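Local structure of response regulator FixJ (Bradyrhizobium japonicum, 5XSO) at residues H16-D21 and T42-A47; E157-E162 and Y177-R182. The protein acts as the response regulator of an oxygen-sensing two-component system and, once activated by FixL, induces expression of nifA and fixK. One frame throughout, in Å; residues are numbered along the deposited sequence.

Interaction 1 (H16-D21 and T42-A47); sequences HIYVID and TLFDDA
His16 reaches from the start of strand 16-20 to Thr42 on strand 40-44, its imidazole edge meeting the threonine hydroxyl: NE2 to OG1 is 2.7 Å, a hydrogen bond bent little from straight (164°). The ring gets there because CG stands opposite the backbone N (chi1 -156°). A leucine in place of His16 would probably leave Thr42 OG1 without this partner and the threonine side chain more at liberty to turn.

Beyond it the strands run parallel, their axes 16° apart and 4.7 Å at closest approach. Four backbone bonds alternate between them: Thr42 N to Ile17 O, Val19 N to Thr42 O, Phe44 N to Val19 O and Asp21 N to Phe44 O.

Side chains mesh separately on the two sheet faces. On one, Thr42 CB is the bump set between two ring edges, 3.6 Å from His16 NE2 and 3.7 Å from Tyr18 CD1. Tyr18 and Phe44 lie side by side pointing the same way; the same Tyr18 CD1 meets the rim of the phenylalanine at Phe44 CE2, 4.0 Å away, and Ile20 CG1 comes in obliquely to Phe44 CD2 at 4.4 Å. On the other face Leu43 CD2 fits against the branch of Val19, 3.9 Å from CB and nearly as close to CG1.

This is the first beta-alpha-beta unit of the CheY-like receiver fold, with strand 40-44 outermost in a five-stranded parallel sheet. Asp21, just past the end of strand 16-20, is probably a magnesium ligand with Asp22 and Asp65; its OD1 accepts a bond from Asp23 N. Helix 24-36 covers Val19 through Leu30, strand 61-65 flanks strand 16-20 on its other side, and helix 47-53 packs under the aromatic face, where Phe50 meets Phe44 edge-to-face.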
loop_
_atom_site.group_PDB
_atom_site.type_symbol
_atom_site.label_atom_id
_atom_site.label_comp_id
_atom_site.label_asym_id
_atom_site.label_seq_id
_atom_site.Cartn_x
_atom_site.Cartn_y
_atom_site.Cartn_z
ATOM N N HIS A 16 -12.689 -9.054 5.069
ATOM C CA HIS A 16 -13.462 -7.921 5.557
ATOM C C HIS A 16 -13.580 -6.859 4.471
ATOM O O HIS A 16 -12.618 -6.595 3.748
ATOM C CB HIS A 16 -12.857 -7.281 6.803
ATOM C CG HIS A 16 -13.874 -6.545 7.607
ATOM N ND1 HIS A 16 -14.757 -7.192 8.449
ATOM C CD2 HIS A 16 -14.227 -5.237 7.620
ATOM C CE1 HIS A 16 -15.579 -6.302 8.986
ATOM N NE2 HIS A 16 -15.279 -5.110 8.498
ATOM N N ILE A 17 -14.765 -6.258 4.350
ATOM C CA ILE A 17 -15.046 -5.269 3.297
ATOM C C ILE A 17 -15.392 -3.944 3.953
ATOM O O ILE A 17 -16.223 -3.901 4.868
ATOM C CB ILE A 17 -16.202 -5.707 2.372
ATOM C CG1 ILE A 17 -16.084 -7.184 1.924
ATOM C CG2 ILE A 17 -16.318 -4.732 1.118
ATOM C CD1 ILE A 17 -14.752 -7.462 1.228
ATOM N N TYR A 18 -14.790 -2.856 3.481
ATOM C CA TYR A 18 -15.126 -1.526 3.968
ATOM C C TYR A 18 -15.937 -0.861 2.862
ATOM O O TYR A 18 -15.380 -0.489 1.819
ATOM C CB TYR A 18 -13.870 -0.728 4.318
ATOM C CG TYR A 18 -13.106 -1.338 5.468
ATOM C CD1 TYR A 18 -13.690 -1.428 6.733
ATOM C CD2 TYR A 18 -11.845 -1.890 5.278
ATOM C CE1 TYR A 18 -13.013 -2.007 7.796
ATOM C CE2 TYR A 18 -11.132 -2.488 6.360
ATOM C CZ TYR A 18 -11.738 -2.548 7.602
ATOM O OH TYR A 18 -11.102 -3.149 8.670
ATOM N N VAL A 19 -17.239 -0.700 3.088
ATOM C CA VAL A 19 -18.138 -0.102 2.088
ATOM C C VAL A 19 -18.245 1.397 2.338
ATOM O O VAL A 19 -18.567 1.824 3.458
ATOM C CB VAL A 19 -19.530 -0.749 2.150
ATOM C CG1 VAL A 19 -20.529 -0.019 1.220
ATOM C CG2 VAL A 19 -19.444 -2.250 1.760
ATOM N N ILE A 20 -18.056 2.192 1.284
ATOM C CA ILE A 20 -18.143 3.646 1.383
ATOM C C ILE A 20 -19.153 4.102 0.353
ATOM O O ILE A 20 -18.886 4.031 -0.860
ATOM C CB ILE A 20 -16.798 4.344 1.156
ATOM C CG1 ILE A 20 -15.734 3.803 2.123
ATOM C CG2 ILE A 20 -17.004 5.837 1.310
ATOM C CD1 ILE A 20 -14.309 4.354 1.820
ATOM N N ASP A 21 -20.344 4.505 0.806
ATOM C CA ASP A 21 -21.362 4.901 -0.163
ATOM C C ASP A 21 -22.347 5.811 0.540
ATOM O O ASP A 21 -22.806 5.484 1.626
ATOM C CB ASP A 21 -22.101 3.698 -0.764
ATOM C CG ASP A 21 -22.770 4.032 -2.082
ATOM O OD1 ASP A 21 -23.449 5.092 -2.191
ATOM O OD2 ASP A 21 -22.578 3.254 -3.038
ATOM N N THR A 42 -17.995 -3.501 7.182
ATOM C CA THR A 42 -18.124 -2.265 7.958
ATOM C C THR A 42 -18.499 -1.164 6.977
ATOM O O THR A 42 -17.927 -1.098 5.891
ATOM C CB THR A 42 -16.820 -1.889 8.675
ATOM O OG1 THR A 42 -16.432 -2.943 9.564
ATOM C CG2 THR A 42 -17.002 -0.596 9.507
ATOM N N LEU A 43 -19.470 -0.318 7.317
ATOM C CA LEU A 43 -20.007 0.598 6.308
ATOM C C LEU A 43 -19.778 2.035 6.739
ATOM O O LEU A 43 -19.824 2.342 7.934
ATOM C CB LEU A 43 -21.510 0.358 6.092
ATOM C CG LEU A 43 -21.689 -1.062 5.532
ATOM C CD1 LEU A 43 -22.043 -2.016 6.658
ATOM C CD2 LEU A 43 -22.678 -1.176 4.337
ATOM N N PHE A 44 -19.564 2.910 5.765
ATOM C CA PHE A 44 -19.406 4.331 6.040
ATOM C C PHE A 44 -20.303 5.120 5.091
ATOM O O PHE A 44 -20.365 4.814 3.889
ATOM C CB PHE A 44 -17.934 4.744 5.871
ATOM C CG PHE A 44 -16.998 3.984 6.750
ATOM C CD1 PHE A 44 -16.662 4.476 7.997
ATOM C CD2 PHE A 44 -16.468 2.766 6.333
ATOM C CE1 PHE A 44 -15.783 3.782 8.823
ATOM C CE2 PHE A 44 -15.598 2.070 7.140
ATOM C CZ PHE A 44 -15.252 2.571 8.387
ATOM N N ASP A 45 -21.020 6.108 5.619
ATOM C CA ASP A 45 -21.816 6.945 4.735
ATOM C C ASP A 45 -21.150 8.291 4.506
ATOM O O ASP A 45 -21.642 9.099 3.711
ATOM C CB ASP A 45 -23.229 7.111 5.308
ATOM C CG ASP A 45 -23.232 7.665 6.727
ATOM O OD1 ASP A 45 -22.389 8.528 7.045
ATOM O OD2 ASP A 45 -24.097 7.248 7.525
ATOM N N ASP A 46 -20.038 8.538 5.194
ATOM C CA ASP A 46 -19.388 9.837 5.256
ATOM C C ASP A 46 -17.918 9.650 4.930
ATOM O O ASP A 46 -17.248 8.800 5.529
ATOM C CB ASP A 46 -19.543 10.468 6.641
ATOM C CG ASP A 46 -18.862 11.830 6.740
ATOM O OD1 ASP A 46 -18.625 12.459 5.681
ATOM O OD2 ASP A 46 -18.527 12.247 7.870
ATOM N N ALA A 47 -17.427 10.455 3.988
ATOM C CA ALA A 47 -16.022 10.398 3.589
ATOM C C ALA A 47 -15.083 10.498 4.788
ATOM O O ALA A 47 -14.193 9.655 4.973
ATOM C CB ALA A 47 -15.731 11.529 2.600
#

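Interaction 2 (E157-E162 and Y177-R182); sequences ERQVME and YDISPR
Gln159 lies across the ring of Tyr177 where helix 155-166 of the LuxR-type DNA-binding domain meets the helix-turn-helix motif, at the turn between helices 170-177 and 184-195.

The CH-pi contact comes from Gln159 CB, which sits over one face of the Tyr177 ring, 3.7 Å from its centroid and 14° off the normal. The extended glutamine runs past the tyrosine in the opposite direction, bringing CD to 3.4 Å from Tyr177 CD1, with the amide tilted 33° from the ring plane.

The apolar part belongs to Ile179, which follows Asp178, the residue whose positive phi ends the helical course. Its CD1 touches Val160 CG2 at 3.9 Å, the two side chains crossing at a slant, and lies as far from Gln159 OE1. Tyr187 and Ile184 of helix 184-195 pack on Val160 and Ile179 respectively.

Among the polar contacts, Arg156 NH1 hydrogen-bonds to both Gln159 OE1 and Tyr177 O, tying the amide to the end of helix 170-177. In the Glu162 conformer described, Tyr177 OH lies 2.5 Å from Glu162 OE1, near the ring plane at its edge; as a hydrogen bond this is unusually short and, with a second conformer deposited, its exact geometry is doubtful. The Glu162 carboxylate is turned 42° from the Tyr177 ring plane.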
loop_
_atom_site.group_PDB
_atom_site.type_symbol
_atom_site.label_atom_id
_atom_site.label_comp_id
_atom_site.label_asym_id
_atom_site.label_seq_id
_atom_site.Cartn_x
_atom_site.Cartn_y
_atom_site.Cartn_z
ATOM N N GLU A 157 26.272 7.047 5.366
ATOM C CA GLU A 157 25.975 5.609 5.440
ATOM C C GLU A 157 25.016 5.193 4.339
ATOM O O GLU A 157 25.163 4.105 3.749
ATOM C CB GLU A 157 25.387 5.266 6.816
ATOM C CG GLU A 157 26.500 5.212 7.884
ATOM C CD GLU A 157 25.988 5.479 9.261
ATOM O OE1 GLU A 157 26.842 5.633 10.142
ATOM O OE2 GLU A 157 24.758 5.497 9.515
ATOM N N ARG A 158 24.021 6.053 4.042
ATOM C CA ARG A 158 23.092 5.745 2.965
ATOM C C ARG A 158 23.828 5.697 1.628
ATOM O O ARG A 158 23.612 4.783 0.822
ATOM C CB ARG A 158 21.940 6.772 2.987
ATOM C CG ARG A 158 21.010 6.706 1.818
ATOM C CD ARG A 158 20.119 5.455 1.952
ATOM N NE ARG A 158 19.155 5.438 0.854
ATOM C CZ ARG A 158 17.924 5.943 0.925
ATOM N NH1 ARG A 158 17.475 6.502 2.052
ATOM N NH2 ARG A 158 17.140 5.890 -0.143
ATOM N N GLN A 159 24.741 6.658 1.393
ATOM C CA GLN A 159 25.560 6.623 0.180
ATOM C C GLN A 159 26.424 5.385 0.098
ATOM O O GLN A 159 26.591 4.809 -0.983
ATOM C CB GLN A 159 26.471 7.873 0.106
ATOM C CG GLN A 159 25.656 9.129 -0.203
ATOM C CD GLN A 159 26.534 10.380 -0.125
ATOM O OE1 GLN A 159 27.571 10.375 0.533
ATOM N NE2 GLN A 159 26.148 11.416 -0.825
ATOM N N VAL A 160 27.069 5.009 1.190
ATOM C CA VAL A 160 27.897 3.798 1.187
ATOM C C VAL A 160 27.045 2.558 0.913
ATOM O O VAL A 160 27.425 1.691 0.125
ATOM C CB VAL A 160 28.693 3.663 2.504
ATOM C CG1 VAL A 160 29.414 2.261 2.535
ATOM C CG2 VAL A 160 29.760 4.806 2.635
ATOM N N MET A 161 25.859 2.472 1.510
ATOM C CA MET A 161 24.950 1.368 1.194
ATOM C C MET A 161 24.641 1.333 -0.296
ATOM O O MET A 161 24.671 0.267 -0.940
ATOM C CB MET A 161 23.643 1.507 1.983
ATOM C CG MET A 161 22.523 0.561 1.454
ATOM S SD MET A 161 21.048 0.719 2.489
ATOM C CE MET A 161 21.754 0.080 3.947
ATOM N N GLU A 162 24.318 2.507 -0.869
ATOM C CA GLU A 162 24.025 2.571 -2.297
ATOM C C GLU A 162 25.220 2.136 -3.128
ATOM O O GLU A 162 25.078 1.364 -4.075
ATOM C CB GLU A 162 23.597 3.989 -2.667
ATOM C CG GLU A 162 23.370 4.247 -4.141
ATOM C CD GLU A 162 22.990 5.692 -4.347
ATOM O OE1 GLU A 162 23.881 6.512 -4.675
ATOM O OE2 GLU A 162 21.797 5.999 -4.126
ATOM N N TYR A 177 31.392 9.732 -3.972
ATOM C CA TYR A 177 30.635 10.548 -3.036
ATOM C C TYR A 177 31.483 11.581 -2.312
ATOM O O TYR A 177 30.929 12.399 -1.567
ATOM C CB TYR A 177 29.937 9.646 -2.010
ATOM C CG TYR A 177 28.953 8.677 -2.669
ATOM C CD1 TYR A 177 27.689 9.109 -3.094
ATOM C CD2 TYR A 177 29.284 7.332 -2.833
ATOM C CE1 TYR A 177 26.760 8.195 -3.712
ATOM C CE2 TYR A 177 28.393 6.424 -3.456
ATOM C CZ TYR A 177 27.126 6.876 -3.876
ATOM O OH TYR A 177 26.262 5.957 -4.480
ATOM N N ASP A 178 32.810 11.581 -2.521
ATOM C CA ASP A 178 33.737 12.512 -1.839
ATOM C C ASP A 178 33.765 12.211 -0.323
ATOM O O ASP A 178 33.553 13.090 0.510
ATOM C CB ASP A 178 33.394 13.986 -2.122
ATOM C CG ASP A 178 34.562 14.865 -1.912
ATOM O OD1 ASP A 178 34.372 16.086 -1.797
ATOM O OD2 ASP A 178 35.687 14.329 -1.806
ATOM N N ILE A 179 34.032 10.944 0.006
ATOM C CA ILE A 179 34.162 10.434 1.378
ATOM C C ILE A 179 35.642 10.090 1.571
ATOM O O ILE A 179 36.278 9.615 0.637
ATOM C CB ILE A 179 33.242 9.198 1.533
ATOM C CG1 ILE A 179 31.765 9.577 1.316
ATOM C CG2 ILE A 179 33.341 8.507 2.891
ATOM C CD1 ILE A 179 30.778 8.297 1.151
ATOM N N SER A 180 36.213 10.377 2.744
ATOM C CA SER A 180 37.590 9.960 2.970
ATOM C C SER A 180 37.738 8.428 2.877
ATOM O O SER A 180 36.931 7.680 3.483
ATOM C CB SER A 180 38.040 10.423 4.360
ATOM O OG SER A 180 39.276 9.799 4.643
ATOM N N PRO A 181 38.753 7.915 2.166
ATOM C CA PRO A 181 38.986 6.456 2.118
ATOM C C PRO A 181 39.063 5.793 3.486
ATOM O O PRO A 181 38.632 4.638 3.615
ATOM C CB PRO A 181 40.321 6.339 1.373
ATOM C CG PRO A 181 40.328 7.603 0.450
ATOM C CD PRO A 181 39.657 8.669 1.266
ATOM N N ARG A 182 39.628 6.473 4.501
ATOM C CA ARG A 182 39.726 5.838 5.822
ATOM C C ARG A 182 38.394 5.707 6.526
ATOM O O ARG A 182 38.329 5.033 7.585
ATOM C CB ARG A 182 40.745 6.608 6.700
ATOM C CG ARG A 182 40.124 7.762 7.440
ATOM C CD ARG A 182 41.132 8.423 8.403
ATOM N NE ARG A 182 42.271 9.000 7.686
ATOM C CZ ARG A 182 42.251 10.196 7.090
ATOM N NH1 ARG A 182 41.149 10.940 7.110
ATOM N NH2 ARG A 182 43.331 10.642 6.467
#

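From the N terminus, interaction 1 comes first: after strand 16-20 the chain passes through helix 24-36 and returns along strand 40-44, so the contact closes a beta-alpha-beta loop of the receiver domain. The chain then completes the sheet and runs through helices 119-138 and 140-152 before interaction 2 opens. There helix 155-166 is rejoined after helix 170-177, closing a short helical loop that ties the DNA-binding motif to the helix preceding it. The two loops follow in series and neither nest nor cross. The centres of interactions 1 and 2 are about 49 Å apart, on opposite sides of the chain's centre. The nearest atoms of interactions 1 and 2 remain about 30 Å apart.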